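Local coordinates for Atu0111 protein (Agrobacterium tumefaciens, PDB 2FSQ) that is of unknown function but belongs to the 2H clan, whose better-known members are phosphoesterases acting on RNA and nucleotides, at residues F66-T78 and S184-W198. Sequence-based numbering, arbitrary orientation.
Sequences FLDMPEASQLAFT and SYIVSWFEPECLPRW. With ACY (acetic acid), chain C.
Phe66, in the last turn of helix 54-67, receives the edge of Trp198 on its ring face in a T-shaped pair, the planes 70° apart. Selenomethionine Met69 lies over one face of that indole, CB 3.4 Å from Trp198 CZ2, while Phe190 CE2 lies over the opposite face, toward its rim. The selenomethionine's flexible, polarisable chain suits a flat ring: the bend at chi2 (-64°) brings SE above the five-membered ring, a distant Met-aromatic contact, and chi3 turns CE on to Arg197 CG.

Glu71 supplies the charge. Arg197 grips its carboxylate end-on, nearly coplanar, with NH1 2.8 Å from OE1 and NH2 2.9 Å from OE2. Trp198 NE1 also donates to Glu71 OE1 (2.9 Å), from above the carboxylate plane; this second bond, lying near the indole plane, helps to fix the turn of that ring. An acetic acid molecule, probably from the crystallisation liquor, accepts hydrogen bonds from NE and NH2 of Arg197. Glu71 CB sits over the Phe190 ring.

Gln74 O accepts a hydrogen bond from Val187 N (2.8 Å). Branched Leu75 bridges rings and strand, CD2 tight against Ile186 CD1 and CD1 near Trp198 CH2. Ala76 exchanges both backbone bonds with Tyr185, its small methyl leaving room for Val187 CG2. Ser184 CB lies over the centre of the Phe77 ring, and its OG turns to Pro140 O.

The arrangement is a short two-stranded antiparallel ribbon, 75-77 with 184-186, extended by an aromatic cluster and a bidentate salt bridge that tie the 3-10 turn after helix 54-67 to the first turn of helix 195-212.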
loop_
_atom_site.group_PDB
_atom_site.type_symbol
_atom_site.label_atom_id
_atom_site.label_comp_id
_atom_site.label_asym_id
_atom_site.label_seq_id
_atom_site.Cartn_x
_atom_site.Cartn_y
_atom_site.Cartn_z
ATOM N N PHE A 66 11.405 -2.194 13.160
ATOM C CA PHE A 66 11.472 -0.836 12.615
ATOM C C PHE A 66 11.231 0.192 13.732
ATOM O O PHE A 66 11.960 1.187 13.841
ATOM C CB PHE A 66 10.386 -0.598 11.559
ATOM C CG PHE A 66 10.637 -1.239 10.205
ATOM C CD1 PHE A 66 11.400 -2.395 10.038
ATOM C CD2 PHE A 66 10.001 -0.702 9.094
ATOM C CE1 PHE A 66 11.573 -2.954 8.761
ATOM C CE2 PHE A 66 10.150 -1.254 7.842
ATOM C CZ PHE A 66 10.930 -2.383 7.664
ATOM N N LEU A 67 10.211 -0.050 14.562
ATOM C CA LEU A 67 9.917 0.833 15.694
ATOM C C LEU A 67 11.100 0.911 16.673
ATOM O O LEU A 67 11.315 1.954 17.312
ATOM C CB LEU A 67 8.641 0.376 16.406
ATOM C CG LEU A 67 7.319 0.674 15.677
ATOM C CD1 LEU A 67 6.149 -0.186 16.162
ATOM C CD2 LEU A 67 6.967 2.150 15.821
ATOM N N ASP A 68 11.900 -0.154 16.760
ATOM C CA ASP A 68 13.068 -0.164 17.671
ATOM C C ASP A 68 14.103 0.880 17.295
ATOM O O ASP A 68 14.907 1.267 18.138
ATOM C CB ASP A 68 13.789 -1.522 17.680
ATOM C CG ASP A 68 13.006 -2.628 18.380
ATOM O OD1 ASP A 68 12.046 -2.351 19.128
ATOM O OD2 ASP A 68 13.373 -3.809 18.160
HETATM N N MSE A 69 14.118 1.300 16.027
HETATM C CA MSE A 69 15.143 2.198 15.532
HETATM C C MSE A 69 14.846 3.627 15.990
HETATM O O MSE A 69 13.674 4.047 16.033
HETATM C CB MSE A 69 15.216 2.184 13.998
HETATM C CG MSE A 69 15.532 0.831 13.348
HETATM SE SE MSE A 69 17.311 0.160 13.802
HETATM C CE MSE A 69 17.925 -0.310 12.051
ATOM N N PRO A 70 15.906 4.391 16.313
ATOM C CA PRO A 70 15.684 5.781 16.690
ATOM C C PRO A 70 14.986 6.582 15.590
ATOM O O PRO A 70 14.168 7.444 15.899
ATOM C CB PRO A 70 17.091 6.337 16.947
ATOM C CG PRO A 70 18.032 5.263 16.707
ATOM C CD PRO A 70 17.323 3.998 16.381
ATOM N N GLU A 71 15.271 6.264 14.328
ATOM C CA GLU A 71 14.655 6.991 13.206
ATOM C C GLU A 71 13.183 6.650 12.996
ATOM O O GLU A 71 12.524 7.235 12.135
ATOM C CB GLU A 71 15.454 6.771 11.920
ATOM C CG GLU A 71 16.873 7.302 12.000
ATOM C CD GLU A 71 17.832 6.360 12.719
ATOM O OE1 GLU A 71 17.523 5.159 12.878
ATOM O OE2 GLU A 71 18.914 6.835 13.110
ATOM N N ALA A 72 12.650 5.736 13.807
ATOM C CA ALA A 72 11.207 5.492 13.803
ATOM C C ALA A 72 10.440 6.783 14.090
ATOM O O ALA A 72 9.294 6.949 13.659
ATOM C CB ALA A 72 10.849 4.430 14.819
ATOM N N SER A 73 11.098 7.703 14.799
ATOM C CA SER A 73 10.519 9.005 15.100
ATOM C C SER A 73 10.263 9.861 13.853
ATOM O O SER A 73 9.505 10.833 13.913
ATOM C CB SER A 73 11.399 9.760 16.099
ATOM O OG SER A 73 12.710 9.968 15.603
ATOM N N GLN A 74 10.884 9.484 12.733
ATOM C CA GLN A 74 10.744 10.175 11.440
ATOM C C GLN A 74 9.799 9.453 10.486
ATOM O O GLN A 74 9.723 9.804 9.309
ATOM C CB GLN A 74 12.104 10.306 10.767
ATOM C CG GLN A 74 13.169 10.987 11.610
ATOM C CD GLN A 74 14.490 11.096 10.875
ATOM O OE1 GLN A 74 14.572 11.610 9.753
ATOM N NE2 GLN A 74 15.535 10.648 11.521
ATOM N N LEU A 75 9.105 8.451 11.007
ATOM C CA LEU A 75 8.183 7.613 10.238
ATOM C C LEU A 75 6.810 7.681 10.862
ATOM O O LEU A 75 6.682 7.824 12.079
ATOM C CB LEU A 75 8.662 6.160 10.257
ATOM C CG LEU A 75 10.022 5.871 9.632
ATOM C CD1 LEU A 75 10.377 4.394 9.816
ATOM C CD2 LEU A 75 10.018 6.203 8.156
ATOM N N ALA A 76 5.778 7.620 10.030
ATOM C CA ALA A 76 4.402 7.594 10.502
ATOM C C ALA A 76 3.865 6.198 10.265
ATOM O O ALA A 76 3.594 5.795 9.116
ATOM C CB ALA A 76 3.550 8.614 9.772
ATOM N N PHE A 77 3.758 5.420 11.340
ATOM C CA PHE A 77 3.305 4.032 11.234
ATOM C C PHE A 77 1.790 3.983 11.233
ATOM O O PHE A 77 1.134 4.680 12.017
ATOM C CB PHE A 77 3.847 3.188 12.410
ATOM C CG PHE A 77 5.305 2.846 12.284
ATOM C CD1 PHE A 77 5.713 1.605 11.782
ATOM C CD2 PHE A 77 6.275 3.771 12.652
ATOM C CE1 PHE A 77 7.065 1.303 11.665
ATOM C CE2 PHE A 77 7.616 3.477 12.550
ATOM C CZ PHE A 77 8.022 2.246 12.053
ATOM N N THR A 78 1.241 3.149 10.362
ATOM C CA THR A 78 -0.192 2.928 10.282
ATOM C C THR A 78 -0.593 1.842 11.302
ATOM O O THR A 78 0.244 1.055 11.740
ATOM C CB THR A 78 -0.546 2.478 8.858
ATOM O OG1 THR A 78 0.245 1.321 8.547
ATOM C CG2 THR A 78 -0.186 3.574 7.861
ATOM N N SER A 184 4.772 2.164 6.944
ATOM C CA SER A 184 4.925 3.545 7.417
ATOM C C SER A 184 5.037 4.496 6.249
ATOM O O SER A 184 5.241 4.078 5.104
ATOM C CB SER A 184 6.178 3.699 8.296
ATOM O OG SER A 184 7.354 3.739 7.516
ATOM N N TYR A 185 4.938 5.784 6.567
ATOM C CA TYR A 185 5.264 6.849 5.629
ATOM C C TYR A 185 6.473 7.606 6.140
ATOM O O TYR A 185 6.596 7.847 7.342
ATOM C CB TYR A 185 4.086 7.814 5.498
ATOM C CG TYR A 185 2.958 7.248 4.683
ATOM C CD1 TYR A 185 2.853 7.550 3.321
ATOM C CD2 TYR A 185 2.027 6.380 5.242
ATOM C CE1 TYR A 185 1.847 7.010 2.551
ATOM C CE2 TYR A 185 1.001 5.832 4.465
ATOM C CZ TYR A 185 0.931 6.151 3.121
ATOM O OH TYR A 185 -0.073 5.633 2.350
ATOM N N ILE A 186 7.326 8.039 5.223
ATOM C CA ILE A 186 8.460 8.888 5.599
ATOM C C ILE A 186 7.935 10.296 5.910
ATOM O O ILE A 186 7.311 10.934 5.056
ATOM C CB ILE A 186 9.490 8.996 4.461
ATOM C CG1 ILE A 186 9.869 7.608 3.936
ATOM C CG2 ILE A 186 10.698 9.832 4.910
ATOM C CD1 ILE A 186 10.648 6.793 4.895
ATOM N N VAL A 187 8.177 10.770 7.134
ATOM C CA VAL A 187 7.803 12.128 7.531
ATOM C C VAL A 187 8.925 13.132 7.279
ATOM O O VAL A 187 8.662 14.261 6.830
ATOM C CB VAL A 187 7.377 12.165 9.010
ATOM C CG1 VAL A 187 6.894 13.573 9.399
ATOM C CG2 VAL A 187 6.298 11.134 9.266
ATOM N N SER A 188 10.165 12.718 7.567
ATOM C CA SER A 188 11.353 13.522 7.259
ATOM C C SER A 188 12.456 12.617 6.766
ATOM O O SER A 188 12.555 11.478 7.213
ATOM C CB SER A 188 11.831 14.344 8.465
ATOM O OG SER A 188 12.140 13.530 9.588
ATOM N N TRP A 189 13.251 13.110 5.820
ATOM C CA TRP A 189 14.281 12.287 5.186
ATOM C C TRP A 189 15.359 11.889 6.191
ATOM O O TRP A 189 15.596 12.590 7.175
ATOM C CB TRP A 189 14.877 13.013 3.963
ATOM C CG TRP A 189 13.838 13.439 2.939
ATOM C CD1 TRP A 189 13.551 14.726 2.553
ATOM C CD2 TRP A 189 12.954 12.593 2.195
ATOM N NE1 TRP A 189 12.545 14.726 1.613
ATOM C CE2 TRP A 189 12.168 13.435 1.361
ATOM C CE3 TRP A 189 12.772 11.207 2.116
ATOM C CZ2 TRP A 189 11.190 12.932 0.492
ATOM C CZ3 TRP A 189 11.796 10.705 1.246
ATOM C CH2 TRP A 189 11.023 11.573 0.439
ATOM N N PHE A 190 15.985 10.738 5.951
ATOM C CA PHE A 190 16.984 10.190 6.873
ATOM C C PHE A 190 18.362 10.755 6.582
ATOM O O PHE A 190 18.762 10.855 5.421
ATOM C CB PHE A 190 17.080 8.660 6.718
ATOM C CG PHE A 190 15.959 7.880 7.361
ATOM C CD1 PHE A 190 14.705 8.444 7.619
ATOM C CD2 PHE A 190 16.152 6.531 7.651
ATOM C CE1 PHE A 190 13.690 7.679 8.189
ATOM C CE2 PHE A 190 15.154 5.769 8.215
ATOM C CZ PHE A 190 13.910 6.344 8.484
ATOM N N GLU A 191 19.092 11.111 7.636
ATOM C CA GLU A 191 20.506 11.460 7.497
ATOM C C GLU A 191 21.269 10.243 6.986
ATOM O O GLU A 191 20.984 9.114 7.404
ATOM C CB GLU A 191 21.095 11.942 8.824
ATOM C CG GLU A 191 20.526 13.278 9.333
ATOM C CD GLU A 191 20.934 14.493 8.491
ATOM O OE1 GLU A 191 21.867 14.393 7.659
ATOM O OE2 GLU A 191 20.319 15.571 8.672
ATOM N N PRO A 192 22.222 10.450 6.057
ATOM C CA PRO A 192 22.920 9.282 5.490
ATOM C C PRO A 192 23.673 8.388 6.494
ATOM O O PRO A 192 23.830 7.190 6.246
ATOM C CB PRO A 192 23.898 9.900 4.476
ATOM C CG PRO A 192 23.923 11.344 4.762
ATOM C CD PRO A 192 22.672 11.720 5.451
ATOM N N GLU A 193 24.117 8.940 7.620
ATOM C CA GLU A 193 24.957 8.173 8.547
ATOM C C GLU A 193 24.266 6.961 9.199
ATOM O O GLU A 193 24.936 6.014 9.628
ATOM C CB GLU A 193 25.595 9.081 9.606
ATOM C CG GLU A 193 26.659 10.045 9.055
ATOM C CD GLU A 193 26.086 11.296 8.388
ATOM O OE1 GLU A 193 24.871 11.573 8.518
ATOM O OE2 GLU A 193 26.870 12.017 7.731
ATOM N N CYS A 194 22.933 6.974 9.260
ATOM C CA CYS A 194 22.199 5.843 9.832
ATOM C C CYS A 194 21.836 4.762 8.822
ATOM O O CYS A 194 21.284 3.726 9.199
ATOM C CB CYS A 194 20.900 6.321 10.488
ATOM S SG CYS A 194 19.543 6.763 9.355
ATOM N N LEU A 195 22.119 5.012 7.550
ATOM C CA LEU A 195 21.675 4.094 6.498
ATOM C C LEU A 195 22.322 2.709 6.541
ATOM O O LEU A 195 21.622 1.721 6.336
ATOM C CB LEU A 195 21.762 4.746 5.113
ATOM C CG LEU A 195 20.906 6.009 4.967
ATOM C CD1 LEU A 195 21.055 6.579 3.558
ATOM C CD2 LEU A 195 19.433 5.760 5.298
ATOM N N PRO A 196 23.651 2.620 6.765
ATOM C CA PRO A 196 24.202 1.257 6.844
ATOM C C PRO A 196 23.552 0.395 7.937
ATOM O O PRO A 196 23.324 -0.804 7.736
ATOM C CB PRO A 196 25.694 1.499 7.131
ATOM C CG PRO A 196 25.967 2.856 6.491
ATOM C CD PRO A 196 24.713 3.647 6.841
ATOM N N ARG A 197 23.197 0.994 9.062
ATOM C CA ARG A 197 22.508 0.252 10.105
ATOM C C ARG A 197 21.109 -0.203 9.641
ATOM O O ARG A 197 20.735 -1.363 9.824
ATOM C CB ARG A 197 22.424 1.106 11.387
ATOM C CG ARG A 197 21.390 0.609 12.389
ATOM C CD ARG A 197 21.471 1.221 13.793
ATOM N NE ARG A 197 21.658 2.658 13.765
ATOM C CZ ARG A 197 20.664 3.541 13.659
ATOM N NH1 ARG A 197 19.398 3.133 13.567
ATOM N NH2 ARG A 197 20.940 4.839 13.617
ATOM N N TRP A 198 20.339 0.705 9.041
ATOM C CA TRP A 198 19.051 0.304 8.485
ATOM C C TRP A 198 19.222 -0.810 7.459
ATOM O O TRP A 198 18.450 -1.758 7.458
ATOM C CB TRP A 198 18.306 1.498 7.889
ATOM C CG TRP A 198 17.488 2.204 8.913
ATOM C CD1 TRP A 198 17.918 3.160 9.800
ATOM C CD2 TRP A 198 16.091 2.015 9.174
ATOM N NE1 TRP A 198 16.871 3.567 10.605
ATOM C CE2 TRP A 198 15.742 2.870 10.250
ATOM C CE3 TRP A 198 15.106 1.176 8.629
ATOM C CZ2 TRP A 198 14.432 2.953 10.750
ATOM C CZ3 TRP A 198 13.802 1.252 9.141
ATOM C CH2 TRP A 198 13.487 2.125 10.201
HETATM C C ACY C . 24.612 4.849 13.220
HETATM O O ACY C . 24.430 3.704 13.699
HETATM O OXT ACY C . 23.685 5.655 13.006
HETATM C CH3 ACY C . 26.000 5.305 12.866
#